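PDB 3U0A: acyl-CoA thioesterase II TesB2 from Mycobacterium marinum, which probably hydrolyses fatty acyl-CoA thioesters to free fatty acids and coenzyme A. Local coordinates for residues F37-V50 against A96-F110. Numbering follows the deposited sequence.
Sequences FGGHVAGQSLVSAV and AVQHGEVIFSMGASF. With NA (sodium ion), chain G.
F37 starts the contact, with its ring rim at CZ 3.9 Å from Q98 NE2. The amide nitrogen lies near the ring plane, at the edge. Its hydrogen bond goes elsewhere, to P75 O, while Q98 OE1 accepts from D71 N. V41 CG1 packs among A96 CB, I103 CD1 and F104 CB, on the side facing the strands; its CG2 covers the centre of one face of the F37 ring. The next residue, A42, sets CB over one face of the F104 ring in a CH-pi contact, 4.2 Å from the centroid. S45 OG donates to V41 O (2.7 Å), which satisfies this buried hydroxyl within the helix. S45 CB meets M106 SD at 3.6 Å. M106 bends at chi3 (141°), bringing CE to L46 CA. L46 CD1 lies between that methyl and A108 CB. A49 CB and V50 CG2 close on F110, V50 CG2 at the ring edge, 3.7 Å from CE2. V50 O binds a sodium ion together with V53 O and a water. Helix 34-51 thus lies across the hairpin of strands 89-98 and 101-111, as the central helix of a hotdog fold, with F78 and V94 also against S45 and L62 of strand 58-66 against L46.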
loop_
_atom_site.group_PDB
_atom_site.type_symbol
_atom_site.label_atom_id
_atom_site.label_comp_id
_atom_site.label_asym_id
_atom_site.label_seq_id
_atom_site.Cartn_x
_atom_site.Cartn_y
_atom_site.Cartn_z
ATOM N N PHE A 37 -8.656 -18.295 -5.690
ATOM C CA PHE A 37 -9.930 -17.825 -5.208
ATOM C C PHE A 37 -9.805 -16.401 -4.643
ATOM O O PHE A 37 -10.597 -15.542 -4.971
ATOM C CB PHE A 37 -10.515 -18.785 -4.172
ATOM C CG PHE A 37 -11.920 -18.451 -3.778
ATOM C CD1 PHE A 37 -12.932 -18.407 -4.718
ATOM C CD2 PHE A 37 -12.238 -18.145 -2.474
ATOM C CE1 PHE A 37 -14.258 -18.093 -4.347
ATOM C CE2 PHE A 37 -13.549 -17.851 -2.099
ATOM C CZ PHE A 37 -14.561 -17.827 -3.030
ATOM N N GLY A 38 -8.814 -16.158 -3.817
ATOM C CA GLY A 38 -8.567 -14.810 -3.309
ATOM C C GLY A 38 -8.413 -13.745 -4.385
ATOM O O GLY A 38 -8.998 -12.692 -4.283
ATOM N N GLY A 39 -7.650 -14.029 -5.435
ATOM C CA GLY A 39 -7.470 -13.077 -6.527
ATOM C C GLY A 39 -8.741 -12.780 -7.307
ATOM O O GLY A 39 -8.963 -11.649 -7.720
ATOM N N HIS A 40 -9.544 -13.817 -7.518
ATOM C CA HIS A 40 -10.879 -13.720 -8.128
ATOM C C HIS A 40 -11.770 -12.802 -7.336
ATOM O O HIS A 40 -12.277 -11.814 -7.857
ATOM C CB HIS A 40 -11.507 -15.125 -8.226
ATOM C CG HIS A 40 -12.743 -15.212 -9.110
ATOM N ND1 HIS A 40 -12.674 -15.283 -10.470
ATOM C CD2 HIS A 40 -14.102 -15.284 -8.784
ATOM C CE1 HIS A 40 -13.926 -15.377 -10.978
ATOM N NE2 HIS A 40 -14.791 -15.373 -9.953
ATOM N N VAL A 41 -11.913 -13.125 -6.058
ATOM C CA VAL A 41 -12.752 -12.387 -5.144
ATOM C C VAL A 41 -12.339 -10.927 -5.086
ATOM O O VAL A 41 -13.181 -10.056 -5.083
ATOM C CB VAL A 41 -12.735 -13.027 -3.722
ATOM C CG1 VAL A 41 -13.443 -12.148 -2.700
ATOM C CG2 VAL A 41 -13.391 -14.398 -3.764
ATOM N N ALA A 42 -11.037 -10.665 -5.061
ATOM C CA ALA A 42 -10.538 -9.296 -4.972
ATOM C C ALA A 42 -10.892 -8.538 -6.225
ATOM O O ALA A 42 -11.299 -7.381 -6.173
ATOM C CB ALA A 42 -9.040 -9.286 -4.775
ATOM N N GLY A 43 -10.726 -9.217 -7.360
ATOM C CA GLY A 43 -10.977 -8.636 -8.655
ATOM C C GLY A 43 -12.433 -8.318 -8.789
ATOM O O GLY A 43 -12.790 -7.245 -9.261
ATOM N N GLN A 44 -13.284 -9.243 -8.354
ATOM C CA GLN A 44 -14.713 -9.035 -8.454
ATOM C C GLN A 44 -15.145 -7.942 -7.489
ATOM O O GLN A 44 -15.988 -7.125 -7.845
ATOM C CB GLN A 44 -15.498 -10.333 -8.260
ATOM C CG GLN A 44 -15.433 -11.266 -9.488
ATOM C CD GLN A 44 -16.625 -12.246 -9.610
ATOM O OE1 GLN A 44 -16.850 -13.120 -8.750
ATOM N NE2 GLN A 44 -17.376 -12.104 -10.684
ATOM N N SER A 45 -14.547 -7.877 -6.310
ATOM C CA SER A 45 -14.799 -6.774 -5.402
ATOM C C SER A 45 -14.524 -5.426 -6.076
ATOM O O SER A 45 -15.286 -4.497 -5.903
ATOM C CB SER A 45 -13.953 -6.901 -4.136
ATOM O OG SER A 45 -14.146 -8.132 -3.512
ATOM N N LEU A 46 -13.442 -5.324 -6.845
ATOM C CA LEU A 46 -13.149 -4.069 -7.566
ATOM C C LEU A 46 -14.164 -3.786 -8.673
ATOM O O LEU A 46 -14.624 -2.648 -8.828
ATOM C CB LEU A 46 -11.740 -4.064 -8.168
ATOM C CG LEU A 46 -11.381 -2.867 -9.044
ATOM C CD1 LEU A 46 -11.340 -1.570 -8.286
ATOM C CD2 LEU A 46 -10.063 -3.071 -9.748
ATOM N N VAL A 47 -14.516 -4.836 -9.420
ATOM C CA VAL A 47 -15.449 -4.685 -10.515
ATOM C C VAL A 47 -16.764 -4.155 -9.978
ATOM O O VAL A 47 -17.390 -3.317 -10.605
ATOM C CB VAL A 47 -15.648 -5.997 -11.270
ATOM C CG1 VAL A 47 -16.796 -5.891 -12.285
ATOM C CG2 VAL A 47 -14.360 -6.384 -11.940
ATOM N N SER A 48 -17.155 -4.626 -8.801
ATOM C CA SER A 48 -18.343 -4.113 -8.105
ATOM C C SER A 48 -18.267 -2.629 -7.775
ATOM O O SER A 48 -19.269 -1.901 -7.827
ATOM C CB SER A 48 -18.517 -4.860 -6.792
ATOM O OG SER A 48 -19.263 -6.032 -7.003
ATOM N N ALA A 49 -17.083 -2.207 -7.355
ATOM C CA ALA A 49 -16.837 -0.825 -7.078
ATOM C C ALA A 49 -17.033 -0.022 -8.384
ATOM O O ALA A 49 -17.703 0.992 -8.373
ATOM C CB ALA A 49 -15.430 -0.657 -6.503
ATOM N N VAL A 50 -16.471 -0.530 -9.485
ATOM C CA VAL A 50 -16.411 0.151 -10.753
ATOM C C VAL A 50 -17.828 0.396 -11.357
ATOM O O VAL A 50 -18.089 1.405 -12.044
ATOM C CB VAL A 50 -15.511 -0.642 -11.718
ATOM C CG1 VAL A 50 -15.606 -0.121 -13.145
ATOM C CG2 VAL A 50 -14.084 -0.594 -11.242
ATOM N N ALA A 96 -16.787 -8.224 0.459
ATOM C CA ALA A 96 -17.201 -9.468 -0.195
ATOM C C ALA A 96 -17.650 -10.413 0.912
ATOM O O ALA A 96 -16.902 -10.637 1.875
ATOM C CB ALA A 96 -16.070 -10.071 -1.014
ATOM N N VAL A 97 -18.876 -10.930 0.783
ATOM C CA VAL A 97 -19.512 -11.664 1.850
ATOM C C VAL A 97 -19.923 -13.069 1.420
ATOM O O VAL A 97 -20.459 -13.271 0.332
ATOM C CB VAL A 97 -20.741 -10.889 2.436
ATOM C CG1 VAL A 97 -21.541 -11.769 3.380
ATOM C CG2 VAL A 97 -20.320 -9.627 3.176
ATOM N N GLN A 98 -19.681 -14.025 2.320
ATOM C CA GLN A 98 -20.171 -15.408 2.212
ATOM C C GLN A 98 -20.701 -15.934 3.535
ATOM O O GLN A 98 -19.967 -15.976 4.509
ATOM C CB GLN A 98 -19.074 -16.347 1.761
ATOM C CG GLN A 98 -18.634 -16.145 0.327
ATOM C CD GLN A 98 -17.792 -17.300 -0.176
ATOM O OE1 GLN A 98 -16.872 -17.747 0.527
ATOM N NE2 GLN A 98 -18.077 -17.780 -1.391
ATOM N N HIS A 99 -21.969 -16.379 3.526
ATOM C CA HIS A 99 -22.671 -16.907 4.693
ATOM C C HIS A 99 -22.517 -15.963 5.871
ATOM O O HIS A 99 -22.185 -16.339 6.989
ATOM C CB HIS A 99 -22.254 -18.380 4.990
ATOM C CG HIS A 99 -23.237 -19.120 5.905
ATOM N ND1 HIS A 99 -24.561 -19.309 5.584
ATOM C CD2 HIS A 99 -23.060 -19.679 7.201
ATOM C CE1 HIS A 99 -25.178 -19.950 6.621
ATOM N NE2 HIS A 99 -24.264 -20.182 7.595
ATOM N N GLY A 100 -22.745 -14.690 5.602
ATOM C CA GLY A 100 -22.823 -13.697 6.639
ATOM C C GLY A 100 -21.484 -13.205 7.089
ATOM O O GLY A 100 -21.448 -12.391 7.971
ATOM N N GLU A 101 -20.387 -13.674 6.490
ATOM C CA GLU A 101 -19.043 -13.297 6.945
ATOM C C GLU A 101 -18.338 -12.444 5.897
ATOM O O GLU A 101 -18.383 -12.763 4.713
ATOM C CB GLU A 101 -18.192 -14.543 7.235
ATOM C CG GLU A 101 -18.794 -15.583 8.202
ATOM C CD GLU A 101 -18.788 -15.161 9.686
ATOM O OE1 GLU A 101 -18.877 -13.927 10.006
ATOM O OE2 GLU A 101 -18.706 -16.070 10.566
ATOM N N VAL A 102 -17.681 -11.363 6.320
ATOM C CA VAL A 102 -16.822 -10.614 5.392
ATOM C C VAL A 102 -15.500 -11.403 5.178
ATOM O O VAL A 102 -14.752 -11.658 6.125
ATOM C CB VAL A 102 -16.555 -9.157 5.859
ATOM C CG1 VAL A 102 -15.635 -8.444 4.867
ATOM C CG2 VAL A 102 -17.855 -8.408 6.018
ATOM N N ILE A 103 -15.278 -11.831 3.933
ATOM C CA ILE A 103 -14.105 -12.630 3.554
ATOM C C ILE A 103 -12.967 -11.768 3.000
ATOM O O ILE A 103 -11.817 -12.122 3.094
ATOM C CB ILE A 103 -14.478 -13.761 2.555
ATOM C CG1 ILE A 103 -14.801 -13.225 1.147
ATOM C CG2 ILE A 103 -15.652 -14.599 3.073
ATOM C CD1 ILE A 103 -15.097 -14.351 0.159
ATOM N N PHE A 104 -13.328 -10.618 2.442
ATOM C CA PHE A 104 -12.404 -9.687 1.844
ATOM C C PHE A 104 -12.967 -8.295 1.984
ATOM O O PHE A 104 -14.123 -8.085 1.767
ATOM C CB PHE A 104 -12.183 -10.034 0.349
ATOM C CG PHE A 104 -11.209 -9.122 -0.348
ATOM C CD1 PHE A 104 -9.843 -9.228 -0.121
ATOM C CD2 PHE A 104 -11.655 -8.115 -1.186
ATOM C CE1 PHE A 104 -8.954 -8.363 -0.738
ATOM C CE2 PHE A 104 -10.774 -7.268 -1.809
ATOM C CZ PHE A 104 -9.424 -7.388 -1.588
ATOM N N SER A 105 -12.136 -7.341 2.333
ATOM C CA SER A 105 -12.566 -5.945 2.494
ATOM C C SER A 105 -11.572 -5.012 1.814
ATOM O O SER A 105 -10.375 -5.188 1.892
ATOM C CB SER A 105 -12.709 -5.559 3.971
ATOM O OG SER A 105 -13.360 -4.301 4.108
ATOM N N MET A 106 -12.092 -3.977 1.193
ATOM C CA MET A 106 -11.387 -3.306 0.155
ATOM C C MET A 106 -11.801 -1.840 0.013
ATOM O O MET A 106 -12.916 -1.469 0.256
ATOM C CB MET A 106 -11.734 -4.033 -1.107
ATOM C CG MET A 106 -11.021 -3.543 -2.290
ATOM S SD MET A 106 -11.987 -3.926 -3.743
ATOM C CE MET A 106 -11.651 -2.394 -4.631
ATOM N N GLY A 107 -10.868 -1.022 -0.425
ATOM C CA GLY A 107 -11.181 0.329 -0.867
ATOM C C GLY A 107 -10.459 0.677 -2.163
ATOM O O GLY A 107 -9.370 0.154 -2.424
ATOM N N ALA A 108 -11.076 1.564 -2.948
ATOM C CA ALA A 108 -10.536 2.011 -4.222
ATOM C C ALA A 108 -10.892 3.472 -4.488
ATOM O O ALA A 108 -11.950 3.931 -4.073
ATOM C CB ALA A 108 -11.024 1.114 -5.360
ATOM N N SER A 109 -9.993 4.176 -5.206
ATOM C CA SER A 109 -10.154 5.597 -5.544
ATOM C C SER A 109 -10.221 5.786 -7.057
ATOM O O SER A 109 -9.494 5.147 -7.803
ATOM C CB SER A 109 -8.999 6.428 -4.957
ATOM O OG SER A 109 -9.275 7.832 -4.946
ATOM N N PHE A 110 -11.105 6.674 -7.481
ATOM C CA PHE A 110 -11.346 6.969 -8.887
ATOM C C PHE A 110 -11.204 8.501 -9.171
ATOM O O PHE A 110 -11.684 9.342 -8.402
ATOM C CB PHE A 110 -12.749 6.468 -9.276
ATOM C CG PHE A 110 -12.998 5.007 -8.953
ATOM C CD1 PHE A 110 -13.109 4.582 -7.649
ATOM C CD2 PHE A 110 -13.131 4.071 -9.964
ATOM C CE1 PHE A 110 -13.326 3.258 -7.345
ATOM C CE2 PHE A 110 -13.348 2.723 -9.669
ATOM C CZ PHE A 110 -13.441 2.316 -8.350
HETATM NA NA NA G . -16.881 3.216 -13.756
HETATM O O HOH W 1 -14.494 3.542 -13.663
#